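Local coordinates for protein cytochrome c (Pseudomonas aeruginosa, PDB 6RTE) that is the dihydro-heme d1 dehydrogenase NirN, a heme c-carrying eight-bladed beta-propeller that acts in the biosynthesis of heme d1, at residues H181-F186 against T222-V227; N238-L244 against S268-V273; W201-Y205 against L247-L252. One frame throughout, in Å; residues are numbered along the deposited sequence.

Overall arrangement
All three contacts join neighbouring four-stranded blades of the propeller. Contacts 1 and 3 link the same two blades, and contact 2 links the second of these to the next one. Contact 1 lies nearest the chain centre, at about 6 Å from centre to centre. It is partly buried and largely polar, with two bridging waters. Contact 2 is buried and about 14 Å out; it mixes a backbone bond, an aromatic-arginine pair and apolar side chains. Contact 3 is buried, about 17 Å out, and almost wholly apolar. Contacts 1 and 2 touch through Arg223 and Ser271, and contacts 1 and 3 through Leu225 and Val202. Contacts 2 and 3 share strand 243-248.

Contact 1: H181-F186 against T222-V227; sequences HGGPKF and TRNLAV
Lys185 reaches from strand 183-186 to strand 222-227. Lys185 CB rests against Val227 CG2 at 3.7 Å, and Lys185 CG meets Leu225 CD1 at 3.7 Å. The Lys185 and Leu225 side chains lie side by side but point opposite ways. The lysine chain is bent at chi2 (-67°) and at chi4, which folds its amino group back over the neighbouring backbone. Lys185 NZ makes a weak hydrogen bond to Leu225 O at 3.3 Å. A water adds a second link: it accepts from Lys185 NZ at 2.8 Å and from Asn224 ND2, and donates to Gly182 O. Another water accepts from Leu225 N at 3.0 Å and donates to Gly183 O.

His181 ties the other end. His181 ND1 donates to Thr222 O at 3.2 Å with an N-H...O angle of 153°. The bond lies in the carbonyl plane of Thr222, with the oxygen at the ring edge but somewhat out of the ring plane. The corner between His181 and strand 183-186 falls at Gly182. With no side chain, Gly182 brings its backbone close to Asn224, and Gly182 CA lies 4.3 Å from Asn224 CB. Val227 completes the contact, with Val227 CB 4.0 Å from Phe186 O.

Asn224 OD1 is held from the far side by Val273 N of the next blade. Arg223 and Asn224 form a classic beta bulge opposite Gly237.

The two strands run nearly parallel, 15° apart, with no direct backbone hydrogen bond between them. This is the pattern of innermost strands of adjacent beta-propeller blades, here joined by side chains and water near the propeller centre.

Contact 2: N238-L244 against S268-V273; sequences NYLPGNL and SRVSAV
Arg269 lies over one face of the Tyr239 ring. Arg269 CD sits above the ring centre, 3.8 Å from the Tyr239 centroid, as a CH-pi contact. The chain bends at chi3 (-70°), and the guanidinium then passes on toward the phenol end. It makes an off-centre cation-pi contact, with Arg269 CZ 4.8 Å from the Tyr239 centroid. The ring and guanidinium planes are 39° apart, so the groups are not stacked flat.

The edge of the same ring meets the backbone. Tyr239 CD1 is 3.3 Å from Val270 O, in the plane of the ring. This carbonyl oxygen is buried and has no hydrogen-bond partner in the model.

One backbone bond crosses the contact: Val270 N donates to Asn238 O at 3.1 Å. Beside it, Val270 CG2 lies 3.4 Å from Asn243 O. Gly242 CA makes a CA-H...O contact with Ser268 O.

Leu244 closes the apolar end. Leu244 CD2 touches Val273 CG1 at 3.4 Å, which is tight for two carbons. Leu244 CD2 also packs on Val270 CG2.

A second shell sets these groups. Asn238 ND2 donates to Asn243 OD1 at 2.8 Å, within the carbonyl plane. The bond ties the two ends of the turn together; Asn238 OD1 also bonds Thr222 OG1. The guanidinium of Arg269 is anchored by a salt bridge from NH2 to Asp288. Ser271 O accepts from Arg223 NE.

Around the contact, strand 281-286 packs behind Val270 through Val284 and Leu286. Leu235 of strand 233-238 borders Leu244 and Val273. The turn between strands 233-238 and 243-248 thus abuts strand 270-276, the first strand of the next blade.

Contact 3: W201-Y205 against L247-L252; sequences WVTLY and LDARDL
Leu252 packs its CD1 methyl against strand 201-205. Leu252 CD1 lies 3.7 Å from Leu204 CB and 4.0 Å from Val202 CG1. Leu252 CD1 also rests on the backbone between them, 3.5 Å from Val202 O. The Leu252 and Val202 side chains meet at an oblique angle. Leu247 CD1 adds a looser apolar touch on Val202 CG2 at 4.3 Å.

Leu204 makes the second group, of carbon against carbonyl. Its chi1 of 172° swings CG toward the turn, and Leu204 CD2 lies 3.5 Å from Ala249 O and 3.6 Å from Arg250 O. Ala249 O also accepts a hydrogen bond from the Tyr194 hydroxyl.

The contact is an interface between two propeller blades. Strand 201-206 is the third strand of one blade's antiparallel meander. Residues 247-252 end the third strand of the next blade and turn toward its fourth. Val216 of strand 211-217 and Val236 of strand 233-238 line the same interface.

The hydrogen bonds lie within the turn, and none crosses the contact. Asp248 OD1 accepts from Arg250 N at 2.9 Å through its anti lone pair, an Asx turn. Leu252 N donates to Asp248 O at 2.8 Å, closing the turn from which Leu252 points toward strand 201-205.

Contact 1: H181-F186 against T222-V227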
loop_
_atom_site.group_PDB
_atom_site.type_symbol
_atom_site.label_atom_id
_atom_site.label_comp_id
_atom_site.label_asym_id
_atom_site.label_seq_id
_atom_site.Cartn_x
_atom_site.Cartn_y
_atom_site.Cartn_z
ATOM N N HIS A 181 -2.992 2.558 4.085
ATOM C CA HIS A 181 -2.198 2.791 2.886
ATOM C C HIS A 181 -1.110 1.739 2.753
ATOM O O HIS A 181 -0.422 1.438 3.725
ATOM C CB HIS A 181 -1.495 4.162 2.925
ATOM C CG HIS A 181 -2.248 5.254 2.248
ATOM N ND1 HIS A 181 -1.660 6.451 1.903
ATOM C CD2 HIS A 181 -3.543 5.342 1.861
ATOM C CE1 HIS A 181 -2.559 7.227 1.325
ATOM N NE2 HIS A 181 -3.709 6.579 1.289
ATOM N N GLY A 182 -0.931 1.220 1.542
ATOM C CA GLY A 182 0.272 0.487 1.210
ATOM C C GLY A 182 0.236 -0.999 1.485
ATOM O O GLY A 182 1.195 -1.698 1.130
ATOM N N GLY A 183 -0.831 -1.511 2.086
ATOM C CA GLY A 183 -0.903 -2.921 2.393
ATOM C C GLY A 183 -0.065 -3.263 3.614
ATOM O O GLY A 183 0.999 -2.685 3.845
ATOM N N PRO A 184 -0.528 -4.218 4.409
ATOM C CA PRO A 184 0.168 -4.539 5.654
ATOM C C PRO A 184 1.475 -5.270 5.402
ATOM O O PRO A 184 1.639 -5.972 4.403
ATOM C CB PRO A 184 -0.827 -5.455 6.380
ATOM C CG PRO A 184 -1.524 -6.160 5.269
ATOM C CD PRO A 184 -1.638 -5.157 4.145
ATOM N N LYS A 185 2.396 -5.133 6.354
ATOM C CA LYS A 185 3.625 -5.908 6.362
ATOM C C LYS A 185 3.670 -6.786 7.608
ATOM O O LYS A 185 3.060 -6.477 8.637
ATOM C CB LYS A 185 4.864 -5.005 6.317
ATOM C CG LYS A 185 4.935 -4.104 5.073
ATOM C CD LYS A 185 5.142 -4.906 3.784
ATOM C CE LYS A 185 5.581 -3.989 2.640
ATOM N NZ LYS A 185 4.579 -2.940 2.338
ATOM N N PHE A 186 4.419 -7.883 7.506
ATOM C CA PHE A 186 4.483 -8.884 8.544
ATOM C C PHE A 186 5.885 -8.971 9.126
ATOM O O PHE A 186 6.885 -8.690 8.450
ATOM C CB PHE A 186 4.075 -10.265 8.003
ATOM C CG PHE A 186 2.644 -10.349 7.550
ATOM C CD1 PHE A 186 2.294 -10.020 6.250
ATOM C CD2 PHE A 186 1.648 -10.765 8.422
ATOM C CE1 PHE A 186 0.968 -10.106 5.820
ATOM C CE2 PHE A 186 0.318 -10.855 8.005
ATOM C CZ PHE A 186 -0.021 -10.538 6.706
ATOM N N THR A 222 1.491 9.835 4.978
ATOM C CA THR A 222 2.396 8.696 4.906
ATOM C C THR A 222 2.118 7.898 3.639
ATOM O O THR A 222 0.972 7.799 3.196
ATOM C CB THR A 222 2.229 7.809 6.142
ATOM O OG1 THR A 222 2.709 8.523 7.283
ATOM C CG2 THR A 222 3.009 6.494 6.008
ATOM N N ARG A 223 3.178 7.353 3.045
ATOM C CA ARG A 223 3.072 6.563 1.823
ATOM C C ARG A 223 3.004 5.064 2.111
ATOM O O ARG A 223 2.030 4.403 1.743
ATOM C CB ARG A 223 4.246 6.883 0.887
ATOM C CG ARG A 223 4.173 8.276 0.270
ATOM C CD ARG A 223 3.180 8.341 -0.894
ATOM N NE ARG A 223 3.781 7.804 -2.113
ATOM C CZ ARG A 223 3.259 7.922 -3.328
ATOM N NH1 ARG A 223 2.103 8.547 -3.507
ATOM N NH2 ARG A 223 3.900 7.409 -4.365
ATOM N N ASN A 224 4.019 4.504 2.751
ATOM C CA ASN A 224 3.975 3.094 3.114
ATOM C C ASN A 224 5.049 2.835 4.162
ATOM O O ASN A 224 5.749 3.751 4.615
ATOM C CB ASN A 224 4.129 2.181 1.879
ATOM C CG ASN A 224 5.568 2.061 1.400
ATOM O OD1 ASN A 224 6.331 3.019 1.408
ATOM N ND2 ASN A 224 5.946 0.854 0.985
ATOM N N LEU A 225 5.153 1.578 4.579
ATOM C CA LEU A 225 6.207 1.194 5.505
ATOM C C LEU A 225 6.764 -0.153 5.095
ATOM O O LEU A 225 6.204 -0.859 4.253
ATOM C CB LEU A 225 5.712 1.171 6.962
ATOM C CG LEU A 225 4.551 0.259 7.356
ATOM C CD1 LEU A 225 4.941 -1.212 7.368
ATOM C CD2 LEU A 225 4.057 0.699 8.732
ATOM N N ALA A 226 7.895 -0.496 5.704
ATOM C CA ALA A 226 8.597 -1.736 5.422
ATOM C C ALA A 226 9.175 -2.231 6.741
ATOM O O ALA A 226 9.466 -1.443 7.644
ATOM C CB ALA A 226 9.699 -1.538 4.366
ATOM N N VAL A 227 9.281 -3.548 6.855
ATOM C CA VAL A 227 9.817 -4.216 8.044
ATOM C C VAL A 227 11.108 -4.911 7.645
ATOM O O VAL A 227 11.164 -5.584 6.606
ATOM C CB VAL A 227 8.800 -5.209 8.629
ATOM C CG1 VAL A 227 9.341 -5.891 9.920
ATOM C CG2 VAL A 227 7.469 -4.492 8.902
HETATM O O HOH W 1 2.610 0.141 4.108
HETATM O O HOH W 2 3.828 -1.078 0.443
#

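Contact 2: N238-L244 against S268-V273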
loop_
_atom_site.group_PDB
_atom_site.type_symbol
_atom_site.label_atom_id
_atom_site.label_comp_id
_atom_site.label_asym_id
_atom_site.label_seq_id
_atom_site.Cartn_x
_atom_site.Cartn_y
_atom_site.Cartn_z
ATOM N N ASN A 238 7.406 8.900 4.406
ATOM C CA ASN A 238 6.441 9.981 4.525
ATOM C C ASN A 238 6.522 10.937 3.339
ATOM O O ASN A 238 7.613 11.245 2.835
ATOM C CB ASN A 238 6.659 10.773 5.820
ATOM C CG ASN A 238 6.213 10.024 7.061
ATOM O OD1 ASN A 238 5.279 9.225 7.020
ATOM N ND2 ASN A 238 6.877 10.290 8.183
ATOM N N TYR A 239 5.344 11.394 2.887
ATOM C CA TYR A 239 5.243 12.560 2.034
ATOM C C TYR A 239 5.407 13.844 2.847
ATOM O O TYR A 239 6.103 14.764 2.420
ATOM C CB TYR A 239 3.886 12.593 1.321
ATOM C CG TYR A 239 3.909 12.225 -0.133
ATOM C CD1 TYR A 239 4.891 11.391 -0.645
ATOM C CD2 TYR A 239 2.936 12.718 -1.000
ATOM C CE1 TYR A 239 4.917 11.052 -1.979
ATOM C CE2 TYR A 239 2.946 12.383 -2.342
ATOM C CZ TYR A 239 3.946 11.542 -2.823
ATOM O OH TYR A 239 3.990 11.192 -4.151
ATOM N N LEU A 240 4.743 13.914 4.002
ATOM C CA LEU A 240 4.764 15.096 4.855
ATOM C C LEU A 240 4.943 14.682 6.313
ATOM O O LEU A 240 4.144 13.890 6.827
ATOM C CB LEU A 240 3.475 15.897 4.692
ATOM C CG LEU A 240 3.378 17.162 5.554
ATOM C CD1 LEU A 240 4.333 18.222 5.020
ATOM C CD2 LEU A 240 1.937 17.652 5.586
ATOM N N PRO A 241 6.005 15.140 6.997
ATOM C CA PRO A 241 7.179 15.810 6.428
ATOM C C PRO A 241 7.867 14.933 5.378
ATOM O O PRO A 241 7.547 13.749 5.276
ATOM C CB PRO A 241 8.095 16.024 7.644
ATOM C CG PRO A 241 7.177 15.967 8.841
ATOM C CD PRO A 241 6.112 14.986 8.464
ATOM N N GLY A 242 8.801 15.501 4.619
ATOM C CA GLY A 242 9.596 14.714 3.700
ATOM C C GLY A 242 10.700 13.980 4.431
ATOM O O GLY A 242 11.815 14.494 4.577
ATOM N N ASN A 243 10.407 12.784 4.929
ATOM C CA ASN A 243 11.389 12.106 5.768
ATOM C C ASN A 243 11.108 10.612 5.799
ATOM O O ASN A 243 10.113 10.127 5.252
ATOM C CB ASN A 243 11.415 12.694 7.185
ATOM C CG ASN A 243 10.115 12.469 7.968
ATOM O OD1 ASN A 243 9.300 11.601 7.643
ATOM N ND2 ASN A 243 9.926 13.266 9.026
ATOM N N LEU A 244 12.060 9.890 6.375
ATOM C CA LEU A 244 11.893 8.513 6.808
ATOM C C LEU A 244 11.838 8.504 8.324
ATOM O O LEU A 244 12.570 9.251 8.988
ATOM C CB LEU A 244 13.055 7.627 6.340
ATOM C CG LEU A 244 13.276 7.516 4.825
ATOM C CD1 LEU A 244 14.707 7.073 4.551
ATOM C CD2 LEU A 244 12.284 6.541 4.206
ATOM N N SER A 268 13.012 16.347 -0.227
ATOM C CA SER A 268 12.208 15.480 -1.074
ATOM C C SER A 268 11.152 14.756 -0.258
ATOM O O SER A 268 11.347 14.459 0.925
ATOM C CB SER A 268 13.079 14.443 -1.800
ATOM O OG SER A 268 12.293 13.570 -2.588
ATOM N N ARG A 269 10.038 14.450 -0.920
ATOM C CA ARG A 269 9.101 13.463 -0.422
ATOM C C ARG A 269 9.667 12.063 -0.646
ATOM O O ARG A 269 10.438 11.830 -1.579
ATOM C CB ARG A 269 7.758 13.594 -1.141
ATOM C CG ARG A 269 7.068 14.925 -0.937
ATOM C CD ARG A 269 5.883 15.097 -1.889
ATOM N NE ARG A 269 6.330 15.262 -3.275
ATOM C CZ ARG A 269 5.513 15.385 -4.314
ATOM N NH1 ARG A 269 4.198 15.379 -4.136
ATOM N NH2 ARG A 269 6.017 15.527 -5.530
ATOM N N VAL A 270 9.297 11.135 0.230
ATOM C CA VAL A 270 9.613 9.724 0.029
ATOM C C VAL A 270 8.455 9.105 -0.732
ATOM O O VAL A 270 7.308 9.181 -0.291
ATOM C CB VAL A 270 9.845 8.993 1.363
ATOM C CG1 VAL A 270 10.019 7.502 1.102
ATOM C CG2 VAL A 270 11.076 9.554 2.076
ATOM N N SER A 271 8.752 8.476 -1.873
ATOM C CA SER A 271 7.695 7.838 -2.637
ATOM C C SER A 271 7.301 6.486 -2.041
ATOM O O SER A 271 6.108 6.190 -1.901
ATOM C CB SER A 271 8.126 7.669 -4.087
ATOM O OG SER A 271 7.055 7.084 -4.805
ATOM N N ALA A 272 8.283 5.655 -1.693
ATOM C CA ALA A 272 7.998 4.335 -1.135
ATOM C C ALA A 272 9.263 3.763 -0.513
ATOM O O ALA A 272 10.378 4.060 -0.960
ATOM C CB ALA A 272 7.463 3.382 -2.216
ATOM N N VAL A 273 9.073 2.919 0.519
ATOM C CA VAL A 273 10.155 2.184 1.156
ATOM C C VAL A 273 9.933 0.699 0.900
ATOM O O VAL A 273 8.795 0.230 0.830
ATOM C CB VAL A 273 10.238 2.478 2.673
ATOM C CG1 VAL A 273 10.543 3.962 2.906
ATOM C CG2 VAL A 273 8.941 2.092 3.402
#

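Contact 3: W201-Y205 against L247-L252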
loop_
_atom_site.group_PDB
_atom_site.type_symbol
_atom_site.label_atom_id
_atom_site.label_comp_id
_atom_site.label_asym_id
_atom_site.label_seq_id
_atom_site.Cartn_x
_atom_site.Cartn_y
_atom_site.Cartn_z
ATOM N N TRP A 201 -0.484 7.306 10.818
ATOM C CA TRP A 201 -0.534 6.412 11.966
ATOM C C TRP A 201 -0.020 5.027 11.594
ATOM O O TRP A 201 -0.345 4.488 10.531
ATOM C CB TRP A 201 -1.953 6.311 12.513
ATOM C CG TRP A 201 -2.371 7.548 13.232
ATOM C CD1 TRP A 201 -3.058 8.613 12.706
ATOM C CD2 TRP A 201 -2.113 7.873 14.597
ATOM N NE1 TRP A 201 -3.244 9.575 13.670
ATOM C CE2 TRP A 201 -2.673 9.150 14.836
ATOM C CE3 TRP A 201 -1.464 7.221 15.642
ATOM C CZ2 TRP A 201 -2.607 9.768 16.076
ATOM C CZ3 TRP A 201 -1.396 7.841 16.872
ATOM C CH2 TRP A 201 -1.967 9.097 17.080
ATOM N N VAL A 202 0.798 4.462 12.473
ATOM C CA VAL A 202 1.311 3.104 12.315
ATOM C C VAL A 202 0.733 2.260 13.443
ATOM O O VAL A 202 0.774 2.674 14.612
ATOM C CB VAL A 202 2.847 3.067 12.340
ATOM C CG1 VAL A 202 3.345 1.636 12.167
ATOM C CG2 VAL A 202 3.430 3.977 11.264
ATOM N N THR A 203 0.215 1.078 13.097
ATOM C CA THR A 203 -0.427 0.176 14.046
ATOM C C THR A 203 0.291 -1.169 14.024
ATOM O O THR A 203 0.532 -1.734 12.954
ATOM C CB THR A 203 -1.920 -0.019 13.711
ATOM O OG1 THR A 203 -2.580 1.256 13.658
ATOM C CG2 THR A 203 -2.628 -0.905 14.752
ATOM N N LEU A 204 0.637 -1.673 15.208
ATOM C CA LEU A 204 1.206 -3.007 15.380
ATOM C C LEU A 204 0.145 -3.911 15.988
ATOM O O LEU A 204 -0.398 -3.607 17.053
ATOM C CB LEU A 204 2.448 -2.953 16.269
ATOM C CG LEU A 204 3.065 -4.289 16.705
ATOM C CD1 LEU A 204 3.365 -5.189 15.513
ATOM C CD2 LEU A 204 4.324 -4.013 17.527
ATOM N N TYR A 205 -0.137 -5.033 15.319
ATOM C CA TYR A 205 -1.186 -5.960 15.721
ATOM C C TYR A 205 -0.587 -7.344 15.902
ATOM O O TYR A 205 0.137 -7.827 15.029
ATOM C CB TYR A 205 -2.299 -5.995 14.670
ATOM C CG TYR A 205 -3.528 -6.772 15.069
ATOM C CD1 TYR A 205 -4.526 -6.179 15.825
ATOM C CD2 TYR A 205 -3.704 -8.087 14.663
ATOM C CE1 TYR A 205 -5.668 -6.878 16.179
ATOM C CE2 TYR A 205 -4.848 -8.798 15.020
ATOM C CZ TYR A 205 -5.818 -8.181 15.774
ATOM O OH TYR A 205 -6.943 -8.857 16.125
ATOM N N LEU A 247 11.445 3.093 13.373
ATOM C CA LEU A 247 10.801 2.673 14.605
ATOM C C LEU A 247 11.337 1.298 15.016
ATOM O O LEU A 247 11.760 0.504 14.171
ATOM C CB LEU A 247 9.275 2.595 14.438
ATOM C CG LEU A 247 8.528 3.816 13.896
ATOM C CD1 LEU A 247 7.061 3.470 13.576
ATOM C CD2 LEU A 247 8.581 4.966 14.888
ATOM N N ASP A 248 11.323 1.040 16.323
ATOM C CA ASP A 248 11.559 -0.297 16.850
ATOM C C ASP A 248 10.316 -1.150 16.587
ATOM O O ASP A 248 9.205 -0.795 17.002
ATOM C CB ASP A 248 11.881 -0.220 18.342
ATOM C CG ASP A 248 12.309 -1.566 18.938
ATOM O OD1 ASP A 248 11.672 -2.599 18.631
ATOM O OD2 ASP A 248 13.283 -1.588 19.723
ATOM N N ALA A 249 10.495 -2.251 15.856
ATOM C CA ALA A 249 9.369 -3.077 15.429
ATOM C C ALA A 249 8.673 -3.834 16.562
ATOM O O ALA A 249 7.625 -4.431 16.318
ATOM C CB ALA A 249 9.851 -4.090 14.393
ATOM N N ARG A 250 9.220 -3.824 17.778
ATOM C CA ARG A 250 8.599 -4.513 18.901
ATOM C C ARG A 250 7.587 -3.660 19.651
ATOM O O ARG A 250 6.685 -4.208 20.289
ATOM C CB ARG A 250 9.677 -4.993 19.878
ATOM C CG ARG A 250 10.638 -6.001 19.255
ATOM C CD ARG A 250 9.973 -7.349 19.075
ATOM N NE ARG A 250 9.967 -8.095 20.322
ATOM C CZ ARG A 250 10.969 -8.880 20.724
ATOM N NH1 ARG A 250 12.054 -9.018 19.979
ATOM N NH2 ARG A 250 10.883 -9.521 21.877
ATOM N N ASP A 251 7.724 -2.321 19.603
ATOM C CA ASP A 251 6.830 -1.467 20.374
ATOM C C ASP A 251 6.503 -0.150 19.666
ATOM O O ASP A 251 5.827 0.690 20.271
ATOM C CB ASP A 251 7.423 -1.165 21.774
ATOM C CG ASP A 251 8.814 -0.529 21.725
ATOM O OD1 ASP A 251 9.266 -0.114 20.629
ATOM O OD2 ASP A 251 9.473 -0.471 22.803
ATOM N N LEU A 252 6.948 0.029 18.428
ATOM C CA LEU A 252 6.776 1.243 17.617
ATOM C C LEU A 252 7.352 2.491 18.286
ATOM O O LEU A 252 6.916 3.611 17.997
ATOM C CB LEU A 252 5.297 1.461 17.251
ATOM C CG LEU A 252 4.681 0.327 16.427
ATOM C CD1 LEU A 252 3.236 0.697 16.015
ATOM C CD2 LEU A 252 5.518 -0.008 15.211
#